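Box C/D snoRNA protein 1 (PDB 6THL) is required for accumulation of box C/D snoRNAs, acting in snoRNA processing, snoRNA transport to the nucleolus and ribosome biogenesis. Local coordinates at residues W47-M52 and I166-T171. Residues are numbered along the deposited sequence; the frame is centred on the assembly and turned at random.
Sequences WILCPM and IFVAMT
Ile-48 and Phe-167 lie abreast on neighbouring parallel strands, 40-49 and 165-169, within a mixed beta sheet of the BCD1 domain. Three backbone hydrogen bonds join the two strands: Ile-48 N gives to Ile-166 O in a nearly straight bond (175° at the hydrogen), Ile-48 O takes the N-H of Val-168, and Cys-50 N reaches Val-168 O at 2.7 Å. Ile-48 O also receives a CA-H...O contact from Phe-167 CA at 3.3 Å.

Apolar packing covers both faces. On the face of Trp-47, Leu-49 and Val-168, beta-branched valine suits an extended strand and spreads two methyls: CG2, set beside its own backbone N while CG1 is anti to it (chi1 -176°), meets the edge of the Trp-47 indole at CE3, 4.0 Å away, while Leu-49 CD2 lies 3.6 Å from Val-168 CB. Helix 81-90 covers Leu-49, and Phe-123 of strand 122-126 touches both Trp-47 and Val-168.

On the opposite face, the broad Phe-167 ring gives branched Ile-48 several carbons to pack on: CG2 comes obliquely to CD2 at 3.8 Å, and CD1 meets CE2 and CZ. Were Phe-167 replaced by alanine, Ile-48 would probably lose this ring, Tyr-179 its aromatic neighbour, and a gap would open in the buried layer. Cys-50, small and only weakly polar, brings SG to the edge of that ring, near its plane, 4.1 Å from Phe-167 CD2.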
loop_
_atom_site.group_PDB
_atom_site.type_symbol
_atom_site.label_atom_id
_atom_site.label_comp_id
_atom_site.label_asym_id
_atom_site.label_seq_id
_atom_site.Cartn_x
_atom_site.Cartn_y
_atom_site.Cartn_z
ATOM N N TRP B 47 -3.515 -5.456 -15.982
ATOM C CA TRP B 47 -2.419 -5.450 -16.923
ATOM C C TRP B 47 -1.137 -5.562 -16.133
ATOM O O TRP B 47 -0.948 -4.851 -15.169
ATOM C CB TRP B 47 -2.419 -4.162 -17.754
ATOM C CG TRP B 47 -3.577 -4.067 -18.646
ATOM C CD1 TRP B 47 -4.711 -3.366 -18.437
ATOM C CD2 TRP B 47 -3.734 -4.729 -19.899
ATOM N NE1 TRP B 47 -5.576 -3.542 -19.494
ATOM C CE2 TRP B 47 -4.992 -4.379 -20.401
ATOM C CE3 TRP B 47 -2.922 -5.589 -20.649
ATOM C CZ2 TRP B 47 -5.458 -4.842 -21.617
ATOM C CZ3 TRP B 47 -3.397 -6.066 -21.865
ATOM C CH2 TRP B 47 -4.647 -5.688 -22.336
ATOM N N ILE B 48 -0.273 -6.483 -16.527
ATOM C CA ILE B 48 1.076 -6.551 -15.987
ATOM C C ILE B 48 2.047 -6.540 -17.159
ATOM O O ILE B 48 2.112 -7.499 -17.929
ATOM C CB ILE B 48 1.291 -7.824 -15.160
ATOM C CG1 ILE B 48 0.455 -7.777 -13.875
ATOM C CG2 ILE B 48 2.755 -7.972 -14.814
ATOM C CD1 ILE B 48 0.241 -9.118 -13.233
ATOM N N LEU B 49 2.784 -5.439 -17.285
ATOM C CA LEU B 49 3.757 -5.235 -18.352
ATOM C C LEU B 49 5.116 -5.680 -17.879
ATOM O O LEU B 49 5.609 -5.176 -16.860
ATOM C CB LEU B 49 3.817 -3.748 -18.718
ATOM C CG LEU B 49 2.464 -3.138 -19.102
ATOM C CD1 LEU B 49 2.688 -1.798 -19.772
ATOM C CD2 LEU B 49 1.635 -4.015 -20.017
ATOM N N CYS B 50 5.706 -6.629 -18.608
ATOM C CA CYS B 50 7.065 -7.097 -18.329
ATOM C C CYS B 50 8.030 -6.488 -19.342
ATOM O O CYS B 50 7.979 -6.787 -20.553
ATOM C CB CYS B 50 7.155 -8.613 -18.354
ATOM S SG CYS B 50 5.721 -9.473 -17.671
ATOM N N PRO B 51 8.915 -5.620 -18.849
ATOM C CA PRO B 51 9.848 -4.970 -19.701
ATOM C C PRO B 51 11.002 -5.910 -19.953
ATOM O O PRO B 51 11.037 -7.009 -19.391
ATOM C CB PRO B 51 10.320 -3.806 -18.841
ATOM C CG PRO B 51 10.396 -4.397 -17.482
ATOM C CD PRO B 51 9.192 -5.309 -17.430
ATOM N N MET B 52 11.960 -5.417 -20.737
ATOM C CA MET B 52 13.083 -6.180 -21.224
ATOM C C MET B 52 14.274 -6.069 -20.274
ATOM O O MET B 52 14.957 -5.032 -20.194
ATOM C CB MET B 52 13.397 -5.717 -22.639
ATOM C CG MET B 52 12.180 -5.887 -23.537
ATOM S SD MET B 52 12.443 -5.741 -25.314
ATOM C CE MET B 52 13.074 -4.059 -25.414
ATOM N N ILE B 166 -3.338 -10.166 -17.065
ATOM C CA ILE B 166 -2.850 -10.317 -18.425
ATOM C C ILE B 166 -1.456 -9.772 -18.557
ATOM O O ILE B 166 -1.261 -8.559 -18.509
ATOM C CB ILE B 166 -3.701 -9.567 -19.476
ATOM C CG1 ILE B 166 -5.200 -9.876 -19.362
ATOM C CG2 ILE B 166 -3.195 -9.901 -20.880
ATOM C CD1 ILE B 166 -5.590 -11.260 -19.808
ATOM N N PHE B 167 -0.506 -10.689 -18.761
ATOM C CA PHE B 167 0.919 -10.409 -18.819
ATOM C C PHE B 167 1.292 -10.059 -20.240
ATOM O O PHE B 167 0.734 -10.626 -21.201
ATOM C CB PHE B 167 1.753 -11.640 -18.424
ATOM C CG PHE B 167 1.629 -12.038 -16.987
ATOM C CD1 PHE B 167 0.618 -12.892 -16.584
ATOM C CD2 PHE B 167 2.556 -11.600 -16.051
ATOM C CE1 PHE B 167 0.493 -13.281 -15.270
ATOM C CE2 PHE B 167 2.419 -11.976 -14.725
ATOM C CZ PHE B 167 1.374 -12.822 -14.333
ATOM N N VAL B 168 2.269 -9.156 -20.346
ATOM C CA VAL B 168 2.722 -8.582 -21.588
ATOM C C VAL B 168 4.253 -8.615 -21.544
ATOM O O VAL B 168 4.864 -8.233 -20.553
ATOM C CB VAL B 168 2.176 -7.136 -21.764
ATOM C CG1 VAL B 168 2.561 -6.557 -23.116
ATOM C CG2 VAL B 168 0.671 -7.111 -21.702
ATOM N N ALA B 169 4.878 -9.107 -22.602
ATOM C CA ALA B 169 6.334 -9.146 -22.670
ATOM C C ALA B 169 6.781 -9.466 -24.093
ATOM O O ALA B 169 6.039 -10.106 -24.864
ATOM C CB ALA B 169 6.861 -10.188 -21.718
ATOM N N MET B 170 7.981 -9.009 -24.452
ATOM C CA MET B 170 8.522 -9.322 -25.784
ATOM C C MET B 170 8.897 -10.798 -25.886
ATOM O O MET B 170 8.582 -11.453 -26.897
ATOM C CB MET B 170 9.712 -8.415 -26.184
ATOM C CG MET B 170 9.337 -7.214 -27.074
ATOM S SD MET B 170 8.092 -7.527 -28.368
ATOM C CE MET B 170 9.076 -8.334 -29.627
ATOM N N THR B 171 9.543 -11.302 -24.831
ATOM C CA THR B 171 9.935 -12.712 -24.718
ATOM C C THR B 171 9.533 -13.302 -23.357
ATOM O O THR B 171 9.237 -12.572 -22.421
ATOM C CB THR B 171 11.464 -12.898 -24.927
ATOM O OG1 THR B 171 12.197 -12.491 -23.760
ATOM C CG2 THR B 171 11.959 -12.091 -26.113
#